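Long-range contacts in mRNA export factor MEX67 (Candida albicans, PDB 1Q40), which probably carries messenger RNA out of the nucleus, its NTF2-like middle domain being paired with a chain of another protein: residues Y39-F45 with S94-I100; L74-R78 with M90-S94; Q106-H112 with F142-P148; S179-F183 with R207-S211. All coordinates share one frame; numbering follows the deposited sequence.

Contact 1 (Y39-F45 with S94-I100); sequences YQNESQF and SIGQEQI
At one edge of the NTF2-like sheet a short antiparallel ladder pairs strand 44-49 with strand 94-95, and the second strand is followed by helix 96-105. F45 and S94 form the hydrogen-bonded pair: F45 N donates to S94 O at 3.0 Å, and S94 N returns to F45 O. Q44 and I95 form the next, non-hydrogen-bonded pair. A third bond, G96 N to S43 O (3.0 Å), carries the pairing into the Q40-S43 type I turn. There the backbone of G96 lies against the turn, its CA 3.3 Å from Q40 O in a nearly straight CA-H...O contact, and its positive phi (87°) with psi 161° suits glycine. I100 carries the apolar contact. Its CD1 reaches Y39 CD1 at 3.8 Å, CG2 sits over the centre of one face of the Y39 ring, and CG1 meets F45 CB at 3.9 Å. The Y39 ring and the I100 chain cross at about a right angle, while Y39 OH goes on to D202 and Y24. S43 OG accepts from Q40 N across the turn and also bonds V199 O, fixing the turn to strand 198-208. At the outer edge Q97 lays CG on Y39 O, and its NE2 is bonded to M36 O. One water there donates to N41 OD1 (2.6 Å) and Q97 OE1 while accepting from Q97 N.

Contact 2 (L74-R78 with M90-S94); sequences LNNSR and MAKLS
R78 and K92 carry most of this contact between the 74-78 loop and the end of helix 86-91, lying against each other through CH2 groups, with R78 CG 3.9 Å from K92 CB. Both chains belong to the tight part. With chi1 at -160° and the chain extended as far as NE, R78 runs past the K92 carbonyl and lays its guanidinium on L93, whose CB lies over one face, toward its rim, 3.7 Å above the plane. The selenium of M90, a selenomethionine, comes at the edge of the same group, 3.7 Å from R78 NH2. The methylenes of K92 drape over the loop, CD lying 3.2 Å from S77 O. The polar end of R78 is held from outside: NE donates to R89 O, and NH1 makes a salt bridge to an acidic side chain of the chain of another protein. The loose side is bridged by water. The K92 chain bends at chi4 (61°), and NZ reaches N75 O through a water that accepts from NZ at 2.8 Å and donates to N75 O at 3.1 Å. A second water lies 2.7 Å from both N76 O and K92 O. Behind the loop runs strand 44-49, where R78 bonds M47 through the backbone and S77 OG accepts from V49 N; L93 packs on Q44 and S46, and N76 reaches Q106, just beyond helix 96-105.

Contact 3 (Q106-H112 with F142-P148); sequences QLPKTRH and FDEVAQP
K109 and R111 pair with the end of strand 134-146 in an antiparallel ladder broken by a beta bulge. Four backbone bonds hold it: K109 N to A146 O (3.0 Å, bent to 139°), V145 N to K109 O (2.9 Å), and the reciprocal R111-D143 pair. The register slips by one residue between K109 and T110, which inserts V145 as the extra residue.

Two CH-pi contacts follow. F142 CB stands over the centre of the H112 ring, 3.7 Å from the centroid, and T110 CG2 lies over one face of the F142 ring. A chi1 of 58° sets F142 CG between its backbone N and carbonyl carbon, which brings the ring under T110 while CB stays on H112. The two rings meet obliquely, planes 47° apart.

Aliphatic packing adds V145 CG1, 3.5 Å from R111 CG, and beyond the ladder P108 CG, 4.2 Å from P148 CD.

Charge contributes weakly across the strands: R111 NH1 and D143 OD2 form a long salt bridge of 3.9 Å. E144 is gripped elsewhere, by K181, Y73 and S179.

Helix 14-29 covers T110 and H112 through W28 and L25, its D29 bonding T110 OG1 and H112 N, while strand 181-190 joins F142 from the far edge through K181.

Contact 4 (S179-F183 with R207-S211); sequences SKKSF and RPYTS
S182 is the centre of the contact, touching R207, P208, Y209 and T210 where the hairpin of strands 181-190 and 198-208 opens. Its backbone forms the hydrogen-bonded pair with R207: S182 N donates to R207 O and R207 N to S182 O, both at 3.0 Å. Farther along, S182 OG accepts from T210 N (3.1 Å, 158° at the hydrogen). A chi1 of -75° swings OG to the side of its own backbone N, where it meets the departing chain, and a water bridges it to T210 O.

Over the same serine lies R207. S182 CB sits against one face of the guanidinium, 3.5 Å above its plane, with F183 N on that face too. On the other flank K180 runs alongside Y209, pointing the same way; its CD is over the ring face, 3.9 Å from the centroid, in a CH-pi contact, and its CE comes to 3.6 Å from Y209 CZ. S211 N lies over the opposite face of that ring. A water accepts from Y209 N and donates weakly to K180 O.

Farther out, D184 forms a salt bridge to R207 NE, which, with the packing of S182, is consistent with a fixed guanidinium plane. K181 NZ pairs with E144 and also donates to S179 OG (3.0 Å). T210 OG1 bonds L56 N and D212 O.

These partners of K181 would favour the charged form of the lysine, while S182 OG, bonded to T210 N and a water, is consistent with a tether on the chain as it leaves the sheet.

In the fold
Contacts 1, 3 and 4 reach one curved sheet, while contact 2 is nested in the chain loop closed by contact 1 and shares S94 with it. Contacts 1 and 2, centres 13 Å apart, meet where L93 CD2 packs 3.6 Å from Q44 OE1; contacts 1, 2 and 4 all come within reach of the chain of another protein. Contact 3 reaches back to contacts 1 and 2: F45 CZ touches L107 CD1, and N76 ND2 probably bonds Q106 OE1 at 2.9 Å. Contacts 3 and 4, centres 12 Å apart, are coupled by the salt bridge E144 OE2 to K181 NZ (2.8 Å). Contacts 1 and 4 lie on opposite sides of the chain's centre, about 26 Å between centres.

Contact 1 (Y39-F45 with S94-I100)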
loop_
_atom_site.group_PDB
_atom_site.type_symbol
_atom_site.label_atom_id
_atom_site.label_comp_id
_atom_site.label_asym_id
_atom_site.label_seq_id
_atom_site.Cartn_x
_atom_site.Cartn_y
_atom_site.Cartn_z
ATOM N N TYR B 39 18.500 5.677 10.410
ATOM C CA TYR B 39 18.750 5.761 8.980
ATOM C C TYR B 39 20.246 5.893 8.709
ATOM O O TYR B 39 20.965 6.530 9.476
ATOM C CB TYR B 39 17.961 6.932 8.391
ATOM C CG TYR B 39 16.461 6.789 8.571
ATOM C CD1 TYR B 39 15.665 6.229 7.565
ATOM C CD2 TYR B 39 15.837 7.203 9.743
ATOM C CE1 TYR B 39 14.290 6.089 7.724
ATOM C CE2 TYR B 39 14.465 7.071 9.913
ATOM C CZ TYR B 39 13.695 6.513 8.895
ATOM O OH TYR B 39 12.338 6.383 9.060
ATOM N N GLN B 40 20.703 5.265 7.627
ATOM C CA GLN B 40 22.101 5.319 7.207
ATOM C C GLN B 40 22.214 5.898 5.792
ATOM O O GLN B 40 21.218 6.352 5.229
ATOM C CB GLN B 40 22.709 3.919 7.274
ATOM C CG GLN B 40 22.602 3.259 8.638
ATOM C CD GLN B 40 23.574 3.839 9.655
ATOM O OE1 GLN B 40 23.465 5.015 10.031
ATOM N NE2 GLN B 40 24.520 3.014 10.116
ATOM N N ASN B 41 23.423 5.883 5.226
ATOM C CA ASN B 41 23.696 6.507 3.919
ATOM C C ASN B 41 22.856 5.965 2.764
ATOM O O ASN B 41 22.403 6.737 1.920
ATOM C CB ASN B 41 25.181 6.385 3.548
ATOM C CG ASN B 41 26.058 7.325 4.337
ATOM O OD1 ASN B 41 25.588 8.324 4.866
ATOM N ND2 ASN B 41 27.347 7.007 4.422
ATOM N N GLU B 42 22.651 4.650 2.743
ATOM C CA GLU B 42 21.903 3.985 1.677
ATOM C C GLU B 42 20.380 3.915 1.925
ATOM O O GLU B 42 19.635 3.464 1.058
ATOM C CB GLU B 42 22.460 2.567 1.458
ATOM C CG GLU B 42 23.849 2.526 0.820
ATOM C CD GLU B 42 24.247 1.127 0.340
ATOM O OE1 GLU B 42 23.779 0.113 0.924
ATOM O OE2 GLU B 42 25.040 1.032 -0.627
ATOM N N SER B 43 19.930 4.357 3.098
ATOM C CA SER B 43 18.514 4.307 3.464
ATOM C C SER B 43 17.667 5.217 2.567
ATOM O O SER B 43 18.142 6.254 2.104
ATOM C CB SER B 43 18.315 4.703 4.928
ATOM O OG SER B 43 18.888 3.748 5.796
ATOM N N GLN B 44 16.417 4.813 2.345
ATOM C CA GLN B 44 15.501 5.516 1.447
ATOM C C GLN B 44 14.148 5.825 2.115
ATOM O O GLN B 44 13.569 4.992 2.840
ATOM C CB GLN B 44 15.280 4.715 0.159
ATOM C CG GLN B 44 16.533 4.492 -0.657
ATOM C CD GLN B 44 16.285 3.636 -1.887
ATOM O OE1 GLN B 44 15.841 4.135 -2.921
ATOM N NE2 GLN B 44 16.578 2.349 -1.781
ATOM N N PHE B 45 13.678 7.047 1.878
ATOM C CA PHE B 45 12.350 7.486 2.266
ATOM C C PHE B 45 11.662 8.222 1.134
ATOM O O PHE B 45 12.255 9.081 0.490
ATOM C CB PHE B 45 12.405 8.437 3.458
ATOM C CG PHE B 45 11.064 9.009 3.828
ATOM C CD1 PHE B 45 10.123 8.227 4.481
ATOM C CD2 PHE B 45 10.744 10.337 3.528
ATOM C CE1 PHE B 45 8.870 8.748 4.825
ATOM C CE2 PHE B 45 9.494 10.855 3.861
ATOM C CZ PHE B 45 8.562 10.061 4.507
ATOM N N SER B 94 14.243 10.562 -1.034
ATOM C CA SER B 94 15.278 10.994 -0.092
ATOM C C SER B 94 16.200 9.825 0.243
ATOM O O SER B 94 15.729 8.748 0.596
ATOM C CB SER B 94 14.642 11.568 1.178
ATOM O OG SER B 94 14.036 12.821 0.894
ATOM N N ILE B 95 17.505 10.043 0.111
ATOM C CA ILE B 95 18.519 9.020 0.379
ATOM C C ILE B 95 19.520 9.539 1.413
ATOM O O ILE B 95 20.104 10.601 1.228
ATOM C CB ILE B 95 19.251 8.628 -0.926
ATOM C CG1 ILE B 95 18.254 8.098 -1.959
ATOM C CG2 ILE B 95 20.360 7.581 -0.647
ATOM C CD1 ILE B 95 18.856 7.860 -3.336
ATOM N N GLY B 96 19.701 8.796 2.503
ATOM C CA GLY B 96 20.641 9.180 3.541
ATOM C C GLY B 96 20.006 10.110 4.556
ATOM O O GLY B 96 18.988 10.741 4.281
ATOM N N GLN B 97 20.634 10.210 5.724
ATOM C CA GLN B 97 20.047 10.897 6.876
ATOM C C GLN B 97 19.667 12.355 6.622
ATOM O O GLN B 97 18.617 12.793 7.062
ATOM C CB GLN B 97 20.990 10.824 8.076
ATOM C CG GLN B 97 21.086 9.438 8.681
ATOM C CD GLN B 97 22.291 9.281 9.594
ATOM O OE1 GLN B 97 23.429 9.315 9.130
ATOM N NE2 GLN B 97 22.042 9.097 10.891
ATOM N N GLU B 98 20.522 13.092 5.919
ATOM C CA GLU B 98 20.322 14.524 5.692
ATOM C C GLU B 98 19.068 14.799 4.861
ATOM O O GLU B 98 18.223 15.613 5.244
ATOM C CB GLU B 98 21.543 15.120 4.982
ATOM C CG GLU B 98 21.507 16.633 4.845
ATOM C CD GLU B 98 22.057 17.135 3.518
ATOM O OE1 GLU B 98 23.301 17.310 3.423
ATOM O OE2 GLU B 98 21.235 17.364 2.585
ATOM N N GLN B 99 18.976 14.139 3.712
ATOM C CA GLN B 99 17.839 14.288 2.822
ATOM C C GLN B 99 16.536 13.851 3.497
ATOM O O GLN B 99 15.511 14.516 3.378
ATOM C CB GLN B 99 18.064 13.479 1.546
ATOM C CG GLN B 99 18.967 14.191 0.549
ATOM C CD GLN B 99 19.189 13.417 -0.734
ATOM O OE1 GLN B 99 20.203 13.620 -1.417
ATOM N NE2 GLN B 99 18.266 12.538 -1.070
ATOM N N ILE B 100 16.598 12.731 4.207
ATOM C CA ILE B 100 15.434 12.153 4.866
ATOM C C ILE B 100 14.943 13.063 5.990
ATOM O O ILE B 100 13.751 13.292 6.115
ATOM C CB ILE B 100 15.757 10.712 5.383
ATOM C CG1 ILE B 100 15.952 9.756 4.185
ATOM C CG2 ILE B 100 14.645 10.210 6.308
ATOM C CD1 ILE B 100 16.467 8.361 4.543
HETATM O O HOH W 1 23.455 9.172 6.028
#

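Contact 2 (L74-R78 with M90-S94)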
loop_
_atom_site.group_PDB
_atom_site.type_symbol
_atom_site.label_atom_id
_atom_site.label_comp_id
_atom_site.label_asym_id
_atom_site.label_seq_id
_atom_site.Cartn_x
_atom_site.Cartn_y
_atom_site.Cartn_z
ATOM N N LEU B 74 1.516 17.864 -1.384
ATOM C CA LEU B 74 1.466 17.649 -2.828
ATOM C C LEU B 74 2.788 17.859 -3.540
ATOM O O LEU B 74 3.110 17.112 -4.463
ATOM C CB LEU B 74 0.410 18.544 -3.482
ATOM C CG LEU B 74 -1.038 18.205 -3.191
ATOM C CD1 LEU B 74 -1.916 19.299 -3.761
ATOM C CD2 LEU B 74 -1.407 16.876 -3.785
ATOM N N ASN B 75 3.549 18.876 -3.154
ATOM C CA ASN B 75 4.798 19.154 -3.879
ATOM C C ASN B 75 5.830 18.045 -3.699
ATOM O O ASN B 75 6.629 17.778 -4.594
ATOM C CB ASN B 75 5.413 20.488 -3.471
ATOM C CG ASN B 75 6.561 20.884 -4.379
ATOM O OD1 ASN B 75 6.420 20.901 -5.606
ATOM N ND2 ASN B 75 7.710 21.177 -3.788
ATOM N N ASN B 76 5.796 17.397 -2.539
ATOM C CA ASN B 76 6.724 16.325 -2.235
ATOM C C ASN B 76 6.197 14.911 -2.493
ATOM O O ASN B 76 6.918 13.941 -2.254
ATOM C CB ASN B 76 7.181 16.458 -0.786
ATOM C CG ASN B 76 8.069 17.677 -0.572
ATOM O OD1 ASN B 76 8.684 18.181 -1.515
ATOM N ND2 ASN B 76 8.124 18.166 0.660
ATOM N N SER B 77 4.966 14.796 -2.980
ATOM C CA SER B 77 4.328 13.498 -3.192
ATOM C C SER B 77 4.970 12.723 -4.335
ATOM O O SER B 77 5.072 13.214 -5.449
ATOM C CB SER B 77 2.826 13.671 -3.473
ATOM O OG SER B 77 2.233 12.461 -3.931
ATOM N N ARG B 78 5.406 11.509 -4.045
ATOM C CA ARG B 78 6.031 10.632 -5.035
ATOM C C ARG B 78 5.027 9.565 -5.474
ATOM O O ARG B 78 5.331 8.366 -5.486
ATOM C CB ARG B 78 7.293 9.989 -4.445
ATOM C CG ARG B 78 8.246 9.484 -5.505
ATOM C CD ARG B 78 9.542 8.926 -4.936
ATOM N NE ARG B 78 10.500 8.610 -5.987
ATOM C CZ ARG B 78 11.062 7.417 -6.190
ATOM N NH1 ARG B 78 10.748 6.370 -5.451
ATOM N NH2 ARG B 78 11.930 7.270 -7.181
HETATM N N MSE B 90 13.123 11.514 -9.136
HETATM C CA MSE B 90 14.276 11.330 -8.264
HETATM C C MSE B 90 14.391 12.435 -7.208
HETATM O O MSE B 90 14.891 12.183 -6.120
HETATM C CB MSE B 90 15.549 11.194 -9.091
HETATM C CG MSE B 90 15.557 9.953 -10.027
HETATM SE SE MSE B 90 14.800 8.277 -9.315
HETATM C CE MSE B 90 16.235 7.816 -8.106
ATOM N N ALA B 91 13.891 13.640 -7.498
ATOM C CA ALA B 91 13.891 14.721 -6.511
ATOM C C ALA B 91 12.972 14.439 -5.315
ATOM O O ALA B 91 13.206 14.974 -4.242
ATOM C CB ALA B 91 13.518 16.052 -7.161
ATOM N N LYS B 92 11.949 13.597 -5.485
ATOM C CA LYS B 92 11.017 13.276 -4.403
ATOM C C LYS B 92 11.405 12.039 -3.591
ATOM O O LYS B 92 10.693 11.647 -2.659
ATOM C CB LYS B 92 9.605 13.096 -4.951
ATOM C CG LYS B 92 8.993 14.371 -5.515
ATOM C CD LYS B 92 7.929 14.002 -6.541
ATOM C CE LYS B 92 7.084 15.205 -6.934
ATOM N NZ LYS B 92 7.919 16.249 -7.551
ATOM N N LEU B 93 12.522 11.426 -3.966
ATOM C CA LEU B 93 13.128 10.351 -3.195
ATOM C C LEU B 93 14.262 10.908 -2.321
ATOM O O LEU B 93 15.121 11.647 -2.805
ATOM C CB LEU B 93 13.665 9.291 -4.145
ATOM C CG LEU B 93 14.403 8.119 -3.509
ATOM C CD1 LEU B 93 13.479 7.333 -2.594
ATOM C CD2 LEU B 93 15.018 7.241 -4.595
ATOM N N SER B 94 14.243 10.562 -1.034
ATOM C CA SER B 94 15.278 10.994 -0.092
ATOM C C SER B 94 16.200 9.825 0.243
ATOM O O SER B 94 15.729 8.748 0.596
ATOM C CB SER B 94 14.642 11.568 1.178
ATOM O OG SER B 94 14.036 12.821 0.894
HETATM O O HOH W 2 9.506 17.719 -5.785
HETATM O O HOH W 3 8.544 12.146 -1.041
#

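Contact 3 (Q106-H112 with F142-P148)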
loop_
_atom_site.group_PDB
_atom_site.type_symbol
_atom_site.label_atom_id
_atom_site.label_comp_id
_atom_site.label_asym_id
_atom_site.label_seq_id
_atom_site.Cartn_x
_atom_site.Cartn_y
_atom_site.Cartn_z
ATOM N N GLN B 106 9.291 18.726 6.531
ATOM C CA GLN B 106 8.261 19.284 5.653
ATOM C C GLN B 106 6.901 18.585 5.745
ATOM O O GLN B 106 5.973 18.916 5.005
ATOM C CB GLN B 106 8.741 19.248 4.203
ATOM C CG GLN B 106 9.990 20.080 3.944
ATOM C CD GLN B 106 10.529 19.861 2.549
ATOM O OE1 GLN B 106 9.896 20.244 1.568
ATOM N NE2 GLN B 106 11.671 19.210 2.457
ATOM N N LEU B 107 6.782 17.620 6.642
ATOM C CA LEU B 107 5.511 16.964 6.900
ATOM C C LEU B 107 4.865 17.618 8.143
ATOM O O LEU B 107 5.552 17.895 9.131
ATOM C CB LEU B 107 5.716 15.461 7.103
ATOM C CG LEU B 107 6.135 14.692 5.833
ATOM C CD1 LEU B 107 6.650 13.307 6.165
ATOM C CD2 LEU B 107 4.995 14.596 4.852
ATOM N N PRO B 108 3.565 17.901 8.089
ATOM C CA PRO B 108 2.877 18.463 9.262
ATOM C C PRO B 108 3.139 17.652 10.544
ATOM O O PRO B 108 3.311 16.424 10.506
ATOM C CB PRO B 108 1.405 18.428 8.852
ATOM C CG PRO B 108 1.436 18.551 7.343
ATOM C CD PRO B 108 2.664 17.781 6.925
ATOM N N LYS B 109 3.201 18.363 11.662
ATOM C CA LYS B 109 3.390 17.761 12.977
ATOM C C LYS B 109 2.116 17.044 13.388
ATOM O O LYS B 109 1.022 17.512 13.099
ATOM C CB LYS B 109 3.785 18.837 13.991
ATOM C CG LYS B 109 5.062 19.593 13.552
ATOM C CD LYS B 109 5.624 20.497 14.624
ATOM C CE LYS B 109 6.912 21.140 14.143
ATOM N NZ LYS B 109 7.306 22.275 14.994
ATOM N N THR B 110 2.274 15.912 14.070
ATOM C CA THR B 110 1.190 14.953 14.257
ATOM C C THR B 110 1.011 14.489 15.694
ATOM O O THR B 110 1.888 14.642 16.548
ATOM C CB THR B 110 1.474 13.690 13.416
ATOM O OG1 THR B 110 2.813 13.228 13.674
ATOM C CG2 THR B 110 1.439 14.002 11.904
ATOM N N ARG B 111 -0.140 13.875 15.929
ATOM C CA ARG B 111 -0.315 12.989 17.065
ATOM C C ARG B 111 -1.061 11.729 16.616
ATOM O O ARG B 111 -2.161 11.804 16.071
ATOM C CB ARG B 111 -0.997 13.695 18.236
ATOM C CG ARG B 111 -2.269 14.401 17.909
ATOM C CD ARG B 111 -3.501 13.697 18.450
ATOM N NE ARG B 111 -3.633 13.839 19.898
ATOM C CZ ARG B 111 -4.546 13.202 20.625
ATOM N NH1 ARG B 111 -5.414 12.375 20.044
ATOM N NH2 ARG B 111 -4.596 13.391 21.940
ATOM N N HIS B 112 -0.390 10.590 16.773
ATOM C CA HIS B 112 -0.955 9.268 16.558
ATOM C C HIS B 112 -1.344 8.741 17.935
ATOM O O HIS B 112 -0.495 8.612 18.812
ATOM C CB HIS B 112 0.083 8.327 15.950
ATOM C CG HIS B 112 0.560 8.727 14.584
ATOM N ND1 HIS B 112 1.349 9.834 14.361
ATOM C CD2 HIS B 112 0.383 8.142 13.377
ATOM C CE1 HIS B 112 1.626 9.921 13.070
ATOM N NE2 HIS B 112 1.055 8.903 12.451
ATOM N N PHE B 142 -4.091 9.892 11.832
ATOM C CA PHE B 142 -3.480 10.843 12.762
ATOM C C PHE B 142 -4.184 12.196 12.731
ATOM O O PHE B 142 -4.943 12.498 11.804
ATOM C CB PHE B 142 -1.965 11.007 12.513
ATOM C CG PHE B 142 -1.596 11.460 11.108
ATOM C CD1 PHE B 142 -1.757 12.786 10.709
ATOM C CD2 PHE B 142 -1.067 10.567 10.202
ATOM C CE1 PHE B 142 -1.414 13.200 9.409
ATOM C CE2 PHE B 142 -0.722 10.976 8.901
ATOM C CZ PHE B 142 -0.891 12.286 8.519
ATOM N N ASP B 143 -3.954 12.987 13.778
ATOM C CA ASP B 143 -4.334 14.389 13.814
ATOM C C ASP B 143 -3.123 15.217 13.429
ATOM O O ASP B 143 -1.996 14.863 13.754
ATOM C CB ASP B 143 -4.767 14.791 15.220
ATOM C CG ASP B 143 -6.046 14.132 15.635
ATOM O OD1 ASP B 143 -7.115 14.677 15.289
ATOM O OD2 ASP B 143 -6.086 13.067 16.294
ATOM N N GLU B 144 -3.353 16.312 12.722
ATOM C CA GLU B 144 -2.304 17.284 12.475
ATOM C C GLU B 144 -2.450 18.358 13.531
ATOM O O GLU B 144 -3.515 18.947 13.658
ATOM C CB GLU B 144 -2.429 17.869 11.076
ATOM C CG GLU B 144 -2.158 16.848 9.987
ATOM C CD GLU B 144 -2.440 17.381 8.591
ATOM O OE1 GLU B 144 -2.979 18.499 8.478
ATOM O OE2 GLU B 144 -2.140 16.671 7.603
ATOM N N VAL B 145 -1.388 18.592 14.299
ATOM C CA VAL B 145 -1.415 19.545 15.416
ATOM C C VAL B 145 -0.708 20.873 15.120
ATOM O O VAL B 145 -0.906 21.852 15.832
ATOM C CB VAL B 145 -0.829 18.923 16.702
ATOM C CG1 VAL B 145 -1.663 17.724 17.142
ATOM C CG2 VAL B 145 0.629 18.511 16.520
ATOM N N ALA B 146 0.117 20.904 14.079
ATOM C CA ALA B 146 0.804 22.123 13.687
ATOM C C ALA B 146 1.363 22.014 12.276
ATOM O O ALA B 146 1.566 20.909 11.757
ATOM C CB ALA B 146 1.941 22.467 14.689
ATOM N N GLN B 147 1.589 23.178 11.663
ATOM C CA GLN B 147 2.218 23.282 10.344
ATOM C C GLN B 147 3.581 22.603 10.418
ATOM O O GLN B 147 4.140 22.478 11.506
ATOM C CB GLN B 147 2.365 24.767 9.932
ATOM C CG GLN B 147 3.382 25.562 10.757
ATOM C CD GLN B 147 3.372 27.083 10.499
ATOM O OE1 GLN B 147 2.322 27.678 10.246
ATOM N NE2 GLN B 147 4.547 27.705 10.593
ATOM N N PRO B 148 4.126 22.160 9.289
ATOM C CA PRO B 148 5.484 21.609 9.288
ATOM C C PRO B 148 6.530 22.655 9.695
ATOM O O PRO B 148 6.320 23.856 9.532
ATOM C CB PRO B 148 5.691 21.147 7.833
ATOM C CG PRO B 148 4.674 21.832 7.053
ATOM C CD PRO B 148 3.512 22.125 7.952
#

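Contact 4 (S179-F183 with R207-S211)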
loop_
_atom_site.group_PDB
_atom_site.type_symbol
_atom_site.label_atom_id
_atom_site.label_comp_id
_atom_site.label_asym_id
_atom_site.label_seq_id
_atom_site.Cartn_x
_atom_site.Cartn_y
_atom_site.Cartn_z
ATOM N N SER B 179 -5.835 19.059 9.207
ATOM C CA SER B 179 -6.924 18.095 9.340
ATOM C C SER B 179 -6.377 16.688 9.566
ATOM O O SER B 179 -5.198 16.411 9.325
ATOM C CB SER B 179 -7.811 18.091 8.080
ATOM O OG SER B 179 -7.194 17.367 7.004
ATOM N N LYS B 180 -7.257 15.799 10.009
ATOM C CA LYS B 180 -6.936 14.395 10.143
ATOM C C LYS B 180 -6.626 13.825 8.769
ATOM O O LYS B 180 -7.172 14.279 7.775
ATOM C CB LYS B 180 -8.108 13.611 10.748
ATOM C CG LYS B 180 -8.446 14.011 12.167
ATOM C CD LYS B 180 -9.640 13.226 12.681
ATOM C CE LYS B 180 -9.214 12.034 13.528
ATOM N NZ LYS B 180 -9.713 12.137 14.924
ATOM N N LYS B 181 -5.725 12.849 8.728
ATOM C CA LYS B 181 -5.480 12.057 7.524
ATOM C C LYS B 181 -5.437 10.570 7.895
ATOM O O LYS B 181 -5.146 10.219 9.024
ATOM C CB LYS B 181 -4.151 12.447 6.877
ATOM C CG LYS B 181 -3.967 13.942 6.591
ATOM C CD LYS B 181 -4.770 14.400 5.390
ATOM C CE LYS B 181 -4.320 15.782 4.919
ATOM N NZ LYS B 181 -4.409 16.802 6.003
ATOM N N SER B 182 -5.745 9.701 6.943
ATOM C CA SER B 182 -5.449 8.281 7.110
ATOM C C SER B 182 -4.156 8.000 6.367
ATOM O O SER B 182 -3.701 8.818 5.560
ATOM C CB SER B 182 -6.593 7.402 6.617
ATOM O OG SER B 182 -7.662 7.438 7.546
ATOM N N PHE B 183 -3.536 6.871 6.679
ATOM C CA PHE B 183 -2.230 6.548 6.123
ATOM C C PHE B 183 -1.871 5.074 6.252
ATOM O O PHE B 183 -2.458 4.321 7.045
ATOM C CB PHE B 183 -1.145 7.361 6.843
ATOM C CG PHE B 183 -0.780 6.803 8.189
ATOM C CD1 PHE B 183 0.285 5.909 8.320
ATOM C CD2 PHE B 183 -1.520 7.135 9.312
ATOM C CE1 PHE B 183 0.608 5.356 9.556
ATOM C CE2 PHE B 183 -1.201 6.594 10.571
ATOM C CZ PHE B 183 -0.134 5.712 10.695
ATOM N N ARG B 207 -3.619 9.703 2.655
ATOM C CA ARG B 207 -4.929 9.605 2.018
ATOM C C ARG B 207 -6.036 10.222 2.910
ATOM O O ARG B 207 -5.795 10.556 4.090
ATOM C CB ARG B 207 -5.239 8.142 1.646
ATOM C CG ARG B 207 -5.080 7.141 2.785
ATOM C CD ARG B 207 -5.278 5.692 2.381
ATOM N NE ARG B 207 -5.014 4.770 3.481
ATOM C CZ ARG B 207 -5.928 4.355 4.355
ATOM N NH1 ARG B 207 -5.575 3.512 5.317
ATOM N NH2 ARG B 207 -7.186 4.783 4.288
ATOM N N PRO B 208 -7.225 10.442 2.344
ATOM C CA PRO B 208 -8.310 11.052 3.119
ATOM C C PRO B 208 -8.639 10.232 4.371
ATOM O O PRO B 208 -8.590 8.997 4.360
ATOM C CB PRO B 208 -9.479 11.075 2.135
ATOM C CG PRO B 208 -8.824 11.079 0.777
ATOM C CD PRO B 208 -7.632 10.182 0.949
ATOM N N TYR B 209 -8.918 10.935 5.454
ATOM C CA TYR B 209 -9.323 10.309 6.700
ATOM C C TYR B 209 -10.602 9.520 6.504
ATOM O O TYR B 209 -11.545 9.995 5.850
ATOM C CB TYR B 209 -9.561 11.375 7.760
ATOM C CG TYR B 209 -10.133 10.833 9.046
ATOM C CD1 TYR B 209 -9.456 9.858 9.774
ATOM C CD2 TYR B 209 -11.361 11.287 9.526
ATOM C CE1 TYR B 209 -9.981 9.359 10.961
ATOM C CE2 TYR B 209 -11.897 10.796 10.717
ATOM C CZ TYR B 209 -11.201 9.831 11.425
ATOM O OH TYR B 209 -11.716 9.344 12.604
ATOM N N THR B 210 -10.612 8.304 7.043
ATOM C CA THR B 210 -11.808 7.502 7.089
ATOM C C THR B 210 -12.043 7.068 8.529
ATOM O O THR B 210 -11.204 6.401 9.136
ATOM C CB THR B 210 -11.746 6.303 6.110
ATOM O OG1 THR B 210 -13.027 5.671 6.074
ATOM C CG2 THR B 210 -10.767 5.204 6.563
ATOM N N SER B 211 -13.183 7.494 9.071
ATOM C CA SER B 211 -13.580 7.140 10.435
ATOM C C SER B 211 -14.155 5.729 10.493
ATOM O O SER B 211 -14.331 5.172 11.573
ATOM C CB SER B 211 -14.583 8.157 10.985
ATOM O OG SER B 211 -15.756 8.215 10.191
HETATM O O HOH W 4 -9.300 13.796 5.243
HETATM O O HOH W 5 -8.497 4.823 8.981
#